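Local coordinates for protein purine nucleoside phosphorylase (Bacillus licheniformis, PDB 6DZD) that probably cleaves adenosine, inosine and S-methyl-5'-thioadenosine by phosphorolysis, may also deaminate adenosine, and takes zinc as cofactor, at residues P44-L49 / R264-R269; G115-R120 / R142-I147; L127-C132 / M270-G275; V133-Y138 / A180-A185. All blocks are in the same frame, centred on the assembly; numbering follows the deposited sequence.

Interaction 1: residues P44-L49 / R264-R269; sequences PPFHSL and RGKTGR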
loop_
_atom_site.group_PDB
_atom_site.type_symbol
_atom_site.label_atom_id
_atom_site.label_comp_id
_atom_site.label_asym_id
_atom_site.label_seq_id
_atom_site.Cartn_x
_atom_site.Cartn_y
_atom_site.Cartn_z
ATOM N N PRO A 44 -19.824 12.354 -3.346
ATOM C CA PRO A 44 -19.775 11.318 -4.384
ATOM C C PRO A 44 -19.191 11.862 -5.673
ATOM O O PRO A 44 -19.392 13.038 -6.015
ATOM C CB PRO A 44 -21.256 10.938 -4.556
ATOM C CG PRO A 44 -21.809 11.059 -3.169
ATOM C CD PRO A 44 -21.034 12.206 -2.505
ATOM N N PRO A 45 -18.462 11.034 -6.425
ATOM C CA PRO A 45 -18.199 9.613 -6.164
ATOM C C PRO A 45 -17.014 9.322 -5.237
ATOM O O PRO A 45 -16.445 8.233 -5.333
ATOM C CB PRO A 45 -17.908 9.071 -7.564
ATOM C CG PRO A 45 -17.251 10.230 -8.260
ATOM C CD PRO A 45 -17.820 11.493 -7.672
ATOM N N PHE A 46 -16.646 10.253 -4.358
ATOM C CA PHE A 46 -15.493 10.070 -3.482
ATOM C C PHE A 46 -15.905 9.997 -2.014
ATOM O O PHE A 46 -15.128 10.341 -1.125
ATOM C CB PHE A 46 -14.470 11.184 -3.709
ATOM C CG PHE A 46 -14.250 11.515 -5.171
ATOM C CD1 PHE A 46 -13.455 10.704 -5.971
ATOM C CD2 PHE A 46 -14.827 12.635 -5.744
ATOM C CE1 PHE A 46 -13.249 11.008 -7.303
ATOM C CE2 PHE A 46 -14.613 12.939 -7.072
ATOM C CZ PHE A 46 -13.829 12.129 -7.851
ATOM N N HIS A 47 -17.112 9.516 -1.737
ATOM C CA HIS A 47 -17.626 9.539 -0.376
ATOM C C HIS A 47 -16.950 8.479 0.499
ATOM O O HIS A 47 -17.021 7.278 0.203
ATOM C CB HIS A 47 -19.131 9.331 -0.411
ATOM C CG HIS A 47 -19.792 9.535 0.913
ATOM N ND1 HIS A 47 -20.123 10.783 1.395
ATOM C CD2 HIS A 47 -20.169 8.648 1.864
ATOM C CE1 HIS A 47 -20.687 10.657 2.583
ATOM N NE2 HIS A 47 -20.731 9.369 2.889
ATOM N N SER A 48 -16.328 8.919 1.599
ATOM C CA SER A 48 -16.209 10.342 1.920
ATOM C C SER A 48 -14.771 10.742 2.266
ATOM O O SER A 48 -14.416 11.916 2.137
ATOM C CB SER A 48 -17.126 10.723 3.081
ATOM O OG SER A 48 -16.805 9.990 4.252
ATOM N N LEU A 49 -13.948 9.786 2.707
ATOM C CA LEU A 49 -12.570 10.084 3.116
ATOM C C LEU A 49 -11.593 9.823 1.973
ATOM O O LEU A 49 -10.647 9.035 2.078
ATOM C CB LEU A 49 -12.184 9.280 4.354
ATOM C CG LEU A 49 -10.927 9.843 5.029
ATOM C CD1 LEU A 49 -11.235 11.158 5.758
ATOM C CD2 LEU A 49 -10.248 8.828 5.957
ATOM N N ARG A 264 -16.458 1.023 -10.909
ATOM C CA ARG A 264 -16.477 1.320 -12.346
ATOM C C ARG A 264 -15.616 2.543 -12.684
ATOM O O ARG A 264 -16.027 3.417 -13.461
ATOM C CB ARG A 264 -17.905 1.507 -12.871
ATOM N N GLY A 265 -14.433 2.624 -12.055
ATOM C CA GLY A 265 -13.348 3.489 -12.488
ATOM C C GLY A 265 -13.277 4.894 -11.903
ATOM O O GLY A 265 -12.184 5.483 -11.909
ATOM N N LYS A 266 -14.361 5.448 -11.353
ATOM C CA LYS A 266 -14.285 6.778 -10.741
ATOM C C LYS A 266 -14.621 6.673 -9.253
ATOM O O LYS A 266 -15.794 6.533 -8.887
ATOM C CB LYS A 266 -15.208 7.770 -11.444
ATOM C CG LYS A 266 -14.947 9.224 -11.044
ATOM C CD LYS A 266 -15.117 10.138 -12.249
ATOM C CE LYS A 266 -15.163 11.622 -11.893
ATOM N NZ LYS A 266 -14.457 12.407 -12.958
ATOM N N THR A 267 -13.606 6.785 -8.399
ATOM C CA THR A 267 -13.791 6.545 -6.973
ATOM C C THR A 267 -12.663 7.203 -6.186
ATOM O O THR A 267 -11.694 7.715 -6.752
ATOM C CB THR A 267 -13.837 5.044 -6.659
ATOM O OG1 THR A 267 -14.136 4.868 -5.281
ATOM C CG2 THR A 267 -12.499 4.374 -6.918
ATOM N N GLY A 268 -12.800 7.181 -4.859
ATOM C CA GLY A 268 -11.765 7.704 -3.991
ATOM C C GLY A 268 -10.620 6.713 -3.792
ATOM O O GLY A 268 -10.577 5.627 -4.366
ATOM N N ARG A 269 -9.655 7.122 -2.972
ATOM C CA ARG A 269 -8.497 6.299 -2.637
ATOM C C ARG A 269 -8.305 6.345 -1.136
ATOM O O ARG A 269 -8.339 7.427 -0.537
ATOM C CB ARG A 269 -7.202 6.781 -3.304
ATOM C CG ARG A 269 -7.219 6.873 -4.811
ATOM C CD ARG A 269 -7.112 5.510 -5.437
ATOM N NE ARG A 269 -7.116 5.574 -6.894
ATOM C CZ ARG A 269 -8.204 5.759 -7.638
ATOM N NH1 ARG A 269 -9.396 5.901 -7.062
ATOM N NH2 ARG A 269 -8.103 5.788 -8.959
#
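Two irregular loops meet where Pro-45 and Phe-46 lie against the backbone from Lys-266 to Gly-268. One loop follows strand 30-35. The other leads directly into strand 270-276. Their touching parts run in nearly the same direction, 7° apart, but they do not pair as strands.

Pro-45 follows a cis peptide bond. Its CG lies over one face of the Phe-46 ring, offset toward the rim. The same ring atom meets Lys-266: Pro-45 CG is 3.8 Å from Lys-266 CG, and the two side chains slant across each other. The Lys-266 chain starts with CG anti to the backbone nitrogen (chi1 -168°), which puts CG against the proline ring. NZ goes on to a weak hydrogen bond with Gln-56.

The Phe-46 ring presents its edge to the other backbone. Thr-267 O lies near the ring plane, 3.6 Å from Phe-46 CD1. Beside it, Pro-45 O receives a CA-H...O contact from Thr-267 CA at 3.5 Å.

Further along, Arg-269 folds back on its own loop. Its NH1 donates to Gly-268 O at 3.0 Å, in the guanidinium plane but well above the carbonyl plane.

Between the two segments themselves the join therefore rests on van der Waals contact, ring-edge approaches to a carbonyl and one CA-H...O contact. Several polar groups have their partners outside the segments. Ser-48 OG is bonded to Gly-40, and the Thr-267 hydroxyl to Asp-263. Arg-269 N and O are bonded to Asn-50 and Thr-51, just after the 44-49 segment.

Interaction 2: residues G115-R120 / R142-I147; sequences GLYTDR and RSLVGI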
loop_
_atom_site.group_PDB
_atom_site.type_symbol
_atom_site.label_atom_id
_atom_site.label_comp_id
_atom_site.label_asym_id
_atom_site.label_seq_id
_atom_site.Cartn_x
_atom_site.Cartn_y
_atom_site.Cartn_z
ATOM N N GLY A 115 7.373 3.160 -4.202
ATOM C CA GLY A 115 7.903 2.563 -2.990
ATOM C C GLY A 115 8.600 3.618 -2.155
ATOM O O GLY A 115 9.326 4.465 -2.691
ATOM N N LEU A 116 8.376 3.598 -0.845
ATOM C CA LEU A 116 8.957 4.597 0.040
ATOM C C LEU A 116 9.486 3.911 1.291
ATOM O O LEU A 116 8.868 2.969 1.797
ATOM C CB LEU A 116 7.932 5.669 0.426
ATOM C CG LEU A 116 7.324 6.521 -0.683
ATOM C CD1 LEU A 116 6.061 7.182 -0.185
ATOM C CD2 LEU A 116 8.323 7.555 -1.218
ATOM N N TYR A 117 10.634 4.375 1.781
ATOM C CA TYR A 117 11.123 3.906 3.066
ATOM C C TYR A 117 12.039 4.956 3.660
ATOM O O TYR A 117 12.591 5.790 2.944
ATOM C CB TYR A 117 11.829 2.567 2.931
ATOM C CG TYR A 117 13.258 2.616 2.461
ATOM C CD1 TYR A 117 14.300 2.716 3.375
ATOM C CD2 TYR A 117 13.573 2.501 1.107
ATOM C CE1 TYR A 117 15.620 2.725 2.961
ATOM C CE2 TYR A 117 14.894 2.505 0.680
ATOM C CZ TYR A 117 15.915 2.621 1.618
ATOM O OH TYR A 117 17.231 2.641 1.231
ATOM N N THR A 118 12.216 4.892 4.980
ATOM C CA THR A 118 13.024 5.894 5.662
ATOM C C THR A 118 13.541 5.319 6.973
ATOM O O THR A 118 13.031 4.311 7.468
ATOM C CB THR A 118 12.219 7.178 5.921
ATOM O OG1 THR A 118 13.105 8.253 6.261
ATOM C CG2 THR A 118 11.224 6.976 7.072
ATOM N N ASP A 119 14.595 5.949 7.508
ATOM C CA ASP A 119 15.070 5.661 8.862
ATOM C C ASP A 119 14.975 6.877 9.783
ATOM O O ASP A 119 15.452 6.812 10.921
ATOM C CB ASP A 119 16.500 5.096 8.874
ATOM C CG ASP A 119 17.529 6.004 8.203
ATOM O OD1 ASP A 119 17.257 7.204 7.983
ATOM O OD2 ASP A 119 18.638 5.499 7.899
ATOM N N ARG A 120 14.380 8.005 9.314
ATOM C CA ARG A 120 14.308 9.260 10.044
ATOM C C ARG A 120 13.050 9.308 10.914
ATOM O O ARG A 120 12.001 8.769 10.541
ATOM C CB ARG A 120 14.301 10.439 9.067
ATOM C CG ARG A 120 15.184 10.231 7.882
ATOM C CD ARG A 120 16.658 10.435 8.243
ATOM N NE ARG A 120 17.366 11.216 7.222
ATOM C CZ ARG A 120 17.550 12.534 7.296
ATOM N NH1 ARG A 120 17.096 13.191 8.360
ATOM N NH2 ARG A 120 18.189 13.184 6.326
ATOM N N ARG A 142 17.337 -2.439 12.393
ATOM C CA ARG A 142 17.853 -1.259 11.696
ATOM C C ARG A 142 16.957 -0.032 11.857
ATOM O O ARG A 142 17.382 1.078 11.499
ATOM C CB ARG A 142 18.031 -1.546 10.193
ATOM C CG ARG A 142 19.041 -2.638 9.818
ATOM C CD ARG A 142 20.479 -2.178 9.932
ATOM N NE ARG A 142 20.959 -2.277 11.307
ATOM C CZ ARG A 142 21.436 -1.248 11.999
ATOM N NH1 ARG A 142 21.494 -0.055 11.421
ATOM N NH2 ARG A 142 21.845 -1.399 13.264
ATOM N N SER A 143 15.743 -0.217 12.394
ATOM C CA SER A 143 14.746 0.844 12.572
ATOM C C SER A 143 14.393 1.492 11.237
ATOM O O SER A 143 14.509 2.711 11.048
ATOM C CB SER A 143 15.209 1.883 13.589
ATOM O OG SER A 143 14.990 1.353 14.878
ATOM N N LEU A 144 13.949 0.638 10.317
ATOM C CA LEU A 144 13.503 1.039 8.999
ATOM C C LEU A 144 12.018 0.753 8.867
ATOM O O LEU A 144 11.535 -0.314 9.267
ATOM C CB LEU A 144 14.251 0.293 7.898
ATOM C CG LEU A 144 15.715 0.653 7.653
ATOM C CD1 LEU A 144 16.352 -0.399 6.736
ATOM C CD2 LEU A 144 15.849 2.052 7.066
ATOM N N VAL A 145 11.304 1.703 8.289
ATOM C CA VAL A 145 9.907 1.522 7.946
ATOM C C VAL A 145 9.777 1.795 6.452
ATOM O O VAL A 145 10.485 2.643 5.895
ATOM C CB VAL A 145 8.980 2.437 8.788
ATOM C CG1 VAL A 145 9.009 2.035 10.238
ATOM C CG2 VAL A 145 9.370 3.906 8.653
ATOM N N GLY A 146 8.898 1.048 5.795
ATOM C CA GLY A 146 8.704 1.233 4.372
ATOM C C GLY A 146 7.305 0.856 3.945
ATOM O O GLY A 146 6.603 0.111 4.633
ATOM N N ILE A 147 6.898 1.391 2.795
ATOM C CA ILE A 147 5.630 1.013 2.183
ATOM C C ILE A 147 5.799 0.980 0.673
ATOM O O ILE A 147 6.529 1.788 0.091
ATOM C CB ILE A 147 4.456 1.958 2.560
ATOM C CG1 ILE A 147 4.794 3.421 2.238
ATOM C CG2 ILE A 147 4.027 1.769 4.050
ATOM C CD1 ILE A 147 3.638 4.361 2.484
#
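Leu-116 and Thr-118 pair with Ile-147 and Val-145 in an antiparallel ladder. It joins strands 115-118 and 144-150 inside a mixed sheet.

Four backbone bonds make the ladder. Leu-116 N donates to Ile-147 O at 2.8 Å, and Ile-147 N returns a bond to Leu-116 O at 2.7 Å. Thr-118 N reaches Val-145 O at 3.0 Å, and Val-145 N reaches Thr-118 O at 3.2 Å. Between these two pairs, Tyr-117 and Gly-146 form a non-hydrogen-bonded pair. Their backbones bond outward: Tyr-117 to His-92 and Val-94, Gly-146 to Phe-137.

Tyr-117 CG stands between its backbone N and carbonyl carbon (chi1 81°). Its CB lies over Gly-146 CA at 3.7 Å, where a side chain on the glycine would be tight.

The polar ends of Tyr-117 and Thr-118 find their main partners outside the two segments. Tyr-117 OH is hydrogen-bonded to Glu-171, and its ring meets Trp-167 edge to face. Thr-118 OG1 bonds to Val-94 O and also takes a weak bond from Arg-120 N. Arg-120 makes a salt bridge to Asp-96.

Leu-116, Thr-118, Val-145 and Ile-147 share the face that packs on strands 124-129 and 270-276. On it Thr-118 CG2 lies beside Val-145 CG2 at 3.9 Å. Near the ladder's end, Ser-143 and Leu-144 both face Asp-139 in a G1 beta bulge. There Leu-144 CD2 sits at the edge of the Tyr-117 ring, and Asp-119 CB is 3.6 Å from this same Leu-144 CD2.

Interaction 3: residues L127-C132 / M270-G275; sequences LCFADC and MMSFIG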
loop_
_atom_site.group_PDB
_atom_site.type_symbol
_atom_site.label_atom_id
_atom_site.label_comp_id
_atom_site.label_asym_id
_atom_site.label_seq_id
_atom_site.Cartn_x
_atom_site.Cartn_y
_atom_site.Cartn_z
ATOM N N LEU A 127 1.001 6.166 0.712
ATOM C CA LEU A 127 0.617 5.674 -0.612
ATOM C C LEU A 127 -0.902 5.479 -0.734
ATOM O O LEU A 127 -1.583 5.096 0.222
ATOM C CB LEU A 127 1.358 4.356 -0.969
ATOM C CG LEU A 127 2.882 4.558 -1.101
ATOM C CD1 LEU A 127 3.662 3.232 -1.097
ATOM C CD2 LEU A 127 3.263 5.445 -2.300
ATOM N N CYS A 128 -1.426 5.781 -1.916
ATOM C CA CYS A 128 -2.861 5.781 -2.178
ATOM C C CYS A 128 -3.310 4.463 -2.803
ATOM O O CYS A 128 -2.563 3.829 -3.560
ATOM C CB CYS A 128 -3.254 6.956 -3.066
ATOM S SG CYS A 128 -3.094 8.488 -2.141
ATOM N N PHE A 129 -4.504 4.013 -2.403
ATOM C CA PHE A 129 -4.980 2.685 -2.740
ATOM C C PHE A 129 -6.479 2.682 -2.940
ATOM O O PHE A 129 -7.197 3.467 -2.316
ATOM C CB PHE A 129 -4.615 1.690 -1.654
ATOM C CG PHE A 129 -3.149 1.412 -1.574
ATOM C CD1 PHE A 129 -2.585 0.416 -2.345
ATOM C CD2 PHE A 129 -2.336 2.150 -0.740
ATOM C CE1 PHE A 129 -1.239 0.157 -2.265
ATOM C CE2 PHE A 129 -1.000 1.892 -0.661
ATOM C CZ PHE A 129 -0.447 0.897 -1.419
ATOM N N ALA A 130 -6.936 1.838 -3.864
ATOM C CA ALA A 130 -8.357 1.587 -4.015
ATOM C C ALA A 130 -8.570 0.259 -4.731
ATOM O O ALA A 130 -9.459 0.181 -5.583
ATOM C CB ALA A 130 -9.032 2.730 -4.774
ATOM N N ASP A 131 -7.745 -0.750 -4.405
ATOM C CA ASP A 131 -7.767 -2.127 -4.913
ATOM C C ASP A 131 -6.364 -2.743 -4.990
ATOM O O ASP A 131 -6.196 -3.930 -4.693
ATOM C CB ASP A 131 -8.408 -2.245 -6.291
ATOM C CG ASP A 131 -9.899 -2.490 -6.221
ATOM O OD1 ASP A 131 -10.394 -2.824 -5.121
ATOM O OD2 ASP A 131 -10.580 -2.323 -7.255
ATOM N N CYS A 132 -5.361 -1.974 -5.427
ATOM C CA CYS A 132 -3.996 -2.491 -5.527
ATOM C C CYS A 132 -3.452 -2.875 -4.143
ATOM O O CYS A 132 -3.968 -2.468 -3.105
ATOM C CB CYS A 132 -3.054 -1.469 -6.178
ATOM S SG CYS A 132 -3.605 -0.604 -7.690
ATOM N N MET A 270 -8.116 5.179 -0.536
ATOM C CA MET A 270 -7.587 5.114 0.814
ATOM C C MET A 270 -6.084 5.379 0.768
ATOM O O MET A 270 -5.486 5.523 -0.303
ATOM C CB MET A 270 -7.875 3.747 1.445
ATOM C CG MET A 270 -9.340 3.401 1.507
ATOM S SD MET A 270 -10.021 2.689 -0.023
ATOM C CE MET A 270 -8.967 1.244 -0.237
ATOM N N MET A 271 -5.457 5.458 1.935
ATOM C CA MET A 271 -4.005 5.568 1.942
ATOM C C MET A 271 -3.404 4.681 3.027
ATOM O O MET A 271 -4.012 4.463 4.082
ATOM C CB MET A 271 -3.539 7.023 2.114
ATOM C CG MET A 271 -3.820 7.595 3.455
ATOM S SD MET A 271 -3.279 9.284 3.531
ATOM C CE MET A 271 -3.254 9.615 5.288
ATOM N N SER A 272 -2.244 4.104 2.727
ATOM C CA SER A 272 -1.417 3.488 3.747
ATOM C C SER A 272 -0.382 4.507 4.221
ATOM O O SER A 272 0.040 5.389 3.468
ATOM C CB SER A 272 -0.747 2.214 3.225
ATOM O OG SER A 272 0.291 2.481 2.312
ATOM N N PHE A 273 0.007 4.392 5.487
ATOM C CA PHE A 273 0.944 5.324 6.094
ATOM C C PHE A 273 1.810 4.581 7.093
ATOM O O PHE A 273 1.359 3.634 7.745
ATOM C CB PHE A 273 0.215 6.478 6.793
ATOM C CG PHE A 273 -0.773 6.012 7.795
ATOM C CD1 PHE A 273 -0.381 5.740 9.096
ATOM C CD2 PHE A 273 -2.075 5.786 7.428
ATOM C CE1 PHE A 273 -1.277 5.283 10.006
ATOM C CE2 PHE A 273 -2.993 5.322 8.334
ATOM C CZ PHE A 273 -2.602 5.078 9.627
ATOM N N ILE A 274 3.055 5.021 7.223
ATOM C CA ILE A 274 3.957 4.460 8.218
ATOM C C ILE A 274 4.993 5.520 8.569
ATOM O O ILE A 274 5.326 6.382 7.751
ATOM C CB ILE A 274 4.615 3.146 7.725
ATOM C CG1 ILE A 274 5.182 2.354 8.903
ATOM C CG2 ILE A 274 5.699 3.432 6.667
ATOM C CD1 ILE A 274 5.757 1.010 8.537
ATOM N N GLY A 275 5.457 5.486 9.814
ATOM C CA GLY A 275 6.469 6.418 10.267
ATOM C C GLY A 275 6.943 6.065 11.657
ATOM O O GLY A 275 6.264 5.354 12.406
#
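Leu-127, Cys-128 and Phe-129 pair antiparallel with Ser-272, Met-271 and Met-270. The contact joins strands 124-129 and 270-276 of a mixed sheet close to the centre of the chain. The strand segments run at 144° to each other.

The backbone ladder is the close part. Leu-127 N donates to Ser-272 O at 3.0 Å, and Ser-272 N donates to Leu-127 O at 2.8 Å. Phe-129 N donates to Met-270 O at 2.8 Å. The return bond from Met-270 N to Phe-129 O is weak.

On the face of Leu-127, Phe-129, Met-270 and Ser-272, the phenyl ring comes up to the serine. Phe-129 CE2 is 3.3 Å from Ser-272 OG, which approaches the ring obliquely. The ring also meets His-149 of the other sheet. A glycine in place of Phe-129 would probably open a gap beside the serine side chain and leave His-149 without its ring partner. Met-270 bends at chi2 (83°) and chi3 (58°), which carries its CE back to 3.8 Å from Ala-130 CA.

On the opposite face, the end of Met-271 leads away to Trp-80 and Phe-82. The contact loosens toward Cys-132. After Phe-129 the chain leaves the ladder. The Asp-131 carboxylate is hydrogen-bonded to Thr-250, Ser-259 and Arg-261. Cys-132 is partly exposed and rests against His-87 and His-149. Its place by His-149 is consistent with a Cys-His-Asp triad.

The join thus combines backbone bonds with a largely apolar lining, in which Ser-272 OG lies beside the Phe-129 ring.

Interaction 4: residues V133-Y138 / A180-A185; sequences VPVYFY and AVIGPA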
loop_
_atom_site.group_PDB
_atom_site.type_symbol
_atom_site.label_atom_id
_atom_site.label_comp_id
_atom_site.label_asym_id
_atom_site.label_seq_id
_atom_site.Cartn_x
_atom_site.Cartn_y
_atom_site.Cartn_z
ATOM N N VAL A 133 -2.372 -3.651 -4.151
ATOM C CA VAL A 133 -1.805 -4.276 -2.954
ATOM C C VAL A 133 -0.893 -3.342 -2.157
ATOM O O VAL A 133 0.153 -2.898 -2.654
ATOM C CB VAL A 133 -1.051 -5.560 -3.340
ATOM C CG1 VAL A 133 -0.365 -6.158 -2.147
ATOM C CG2 VAL A 133 -1.986 -6.540 -3.986
ATOM N N PRO A 134 -1.240 -3.034 -0.911
ATOM C CA PRO A 134 -0.330 -2.291 -0.046
ATOM C C PRO A 134 0.592 -3.210 0.740
ATOM O O PRO A 134 0.140 -4.176 1.366
ATOM C CB PRO A 134 -1.286 -1.555 0.898
ATOM C CG PRO A 134 -2.618 -2.187 0.707
ATOM C CD PRO A 134 -2.502 -3.322 -0.219
ATOM N N VAL A 135 1.887 -2.929 0.736
ATOM C CA VAL A 135 2.842 -3.714 1.510
ATOM C C VAL A 135 3.519 -2.818 2.542
ATOM O O VAL A 135 3.852 -1.662 2.265
ATOM C CB VAL A 135 3.877 -4.402 0.605
ATOM C CG1 VAL A 135 4.641 -5.435 1.405
ATOM C CG2 VAL A 135 3.172 -5.067 -0.582
ATOM N N TYR A 136 3.701 -3.346 3.746
ATOM C CA TYR A 136 4.405 -2.645 4.805
ATOM C C TYR A 136 5.692 -3.389 5.136
ATOM O O TYR A 136 5.774 -4.610 5.020
ATOM C CB TYR A 136 3.542 -2.512 6.061
ATOM C CG TYR A 136 2.220 -1.805 5.877
ATOM C CD1 TYR A 136 1.160 -2.430 5.235
ATOM C CD2 TYR A 136 2.016 -0.520 6.368
ATOM C CE1 TYR A 136 -0.076 -1.793 5.074
ATOM C CE2 TYR A 136 0.787 0.123 6.214
ATOM C CZ TYR A 136 -0.258 -0.526 5.564
ATOM O OH TYR A 136 -1.483 0.068 5.395
ATOM N N PHE A 137 6.704 -2.643 5.545
ATOM C CA PHE A 137 8.006 -3.224 5.827
ATOM C C PHE A 137 8.532 -2.602 7.102
ATOM O O PHE A 137 8.562 -1.377 7.225
ATOM C CB PHE A 137 9.004 -2.965 4.696
ATOM C CG PHE A 137 8.582 -3.494 3.362
ATOM C CD1 PHE A 137 7.694 -2.774 2.564
ATOM C CD2 PHE A 137 9.105 -4.686 2.885
ATOM C CE1 PHE A 137 7.324 -3.252 1.321
ATOM C CE2 PHE A 137 8.759 -5.174 1.657
ATOM C CZ PHE A 137 7.869 -4.464 0.867
ATOM N N TYR A 138 9.008 -3.433 8.017
ATOM C CA TYR A 138 9.558 -2.920 9.259
ATOM C C TYR A 138 10.731 -3.780 9.687
ATOM O O TYR A 138 10.593 -5.001 9.812
ATOM C CB TYR A 138 8.484 -2.884 10.342
ATOM C CG TYR A 138 9.006 -2.447 11.676
ATOM C CD1 TYR A 138 10.002 -1.471 11.783
ATOM C CD2 TYR A 138 8.503 -3.004 12.839
ATOM C CE1 TYR A 138 10.471 -1.076 13.020
ATOM C CE2 TYR A 138 8.972 -2.613 14.077
ATOM C CZ TYR A 138 9.944 -1.656 14.160
ATOM O OH TYR A 138 10.375 -1.283 15.393
ATOM N N ALA A 180 6.764 -7.742 7.615
ATOM C CA ALA A 180 5.974 -7.249 6.500
ATOM C C ALA A 180 4.492 -7.462 6.761
ATOM O O ALA A 180 4.091 -8.457 7.373
ATOM C CB ALA A 180 6.378 -7.942 5.200
ATOM N N VAL A 181 3.682 -6.520 6.302
ATOM C CA VAL A 181 2.237 -6.645 6.350
ATOM C C VAL A 181 1.676 -6.331 4.966
ATOM O O VAL A 181 2.132 -5.395 4.297
ATOM C CB VAL A 181 1.620 -5.725 7.428
ATOM C CG1 VAL A 181 0.106 -5.493 7.165
ATOM C CG2 VAL A 181 1.863 -6.292 8.841
ATOM N N ILE A 182 0.717 -7.149 4.521
ATOM C CA ILE A 182 -0.030 -6.933 3.281
ATOM C C ILE A 182 -1.449 -6.511 3.663
ATOM O O ILE A 182 -2.153 -7.237 4.377
ATOM C CB ILE A 182 -0.025 -8.187 2.386
ATOM C CG1 ILE A 182 1.399 -8.500 1.929
ATOM C CG2 ILE A 182 -0.911 -8.007 1.184
ATOM C CD1 ILE A 182 1.541 -9.781 1.122
ATOM N N GLY A 183 -1.859 -5.326 3.200
ATOM C CA GLY A 183 -3.088 -4.699 3.630
ATOM C C GLY A 183 -4.284 -5.030 2.755
ATOM O O GLY A 183 -4.228 -5.902 1.877
ATOM N N PRO A 184 -5.395 -4.329 2.990
ATOM C CA PRO A 184 -6.597 -4.537 2.174
ATOM C C PRO A 184 -6.331 -4.238 0.708
ATOM O O PRO A 184 -5.804 -3.182 0.352
ATOM C CB PRO A 184 -7.613 -3.555 2.773
ATOM C CG PRO A 184 -7.167 -3.357 4.145
ATOM C CD PRO A 184 -5.655 -3.427 4.120
ATOM N N ALA A 185 -6.649 -5.220 -0.128
ATOM C CA ALA A 185 -6.585 -5.101 -1.568
ATOM C C ALA A 185 -7.660 -6.012 -2.147
ATOM O O ALA A 185 -8.298 -6.795 -1.422
ATOM C CB ALA A 185 -5.194 -5.450 -2.088
#
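Pro-134 fits its ring into the bend at Gly-183 and Pro-184. Its CG lies 3.4 Å from Pro-184 O. Gly-183 has no side chain, and a CB there would press on Pro-134 CG and on the Tyr-136 ring. Next to this, the Ala-185 methyl fills the hollow at Val-133: Ala-185 CB is 3.7 Å from Val-133 CA. Val-133 CG1, anti to the backbone N (chi1 175°), reaches Ile-182 CG2 at 3.8 Å. Replacing Pro-134 by alanine removes CG and CD, and would probably leave a gap at the Gly-183 to Pro-184 bend.

Tyr-136 crosses Val-181 obliquely, with Tyr-136 CD1 3.8 Å from Val-181 CG1. Val-181 O lies at the ring edge, in its plane. The phenol OH bonds to Gly-33 O.

Three backbone bonds join the strands. Gly-183 N donates to Pro-134 O at 2.9 Å. Tyr-136 N donates to Val-181 O at 2.6 Å. Val-181 N returns a bond to Tyr-136 O at 3.1 Å.

Phe-137, Ala-180 and Ile-182 face helices. Pro-134 and Tyr-136 meet strand 30-35 of the other sheet. Two packed mixed sheets with helices on the outside are consistent with the CNF1/YfiH-like fold.

Overall arrangement
From the N terminus, segment 44-49 comes first and meets 264-269, so interaction 1 closes the longest loop. Segment 115-120 opens interaction 2, which ends at 142-147. Before that, 127-132 and 133-138 have already opened interactions 3 and 4, so both cross interaction 2. Interaction 4 closes at 180-185, within the spans of interactions 1 and 3. Interaction 2 also lies within the span of interaction 1. Interaction 3 closes last, at 270-275, and crosses interaction 1. Interactions 2 and 4 build one sheet through neighbouring strands 144-150 and 133-139. Interaction 3 lies in the other sheet and packs on both. Interaction 1 joins the loops beside strands 270-276 and 30-35.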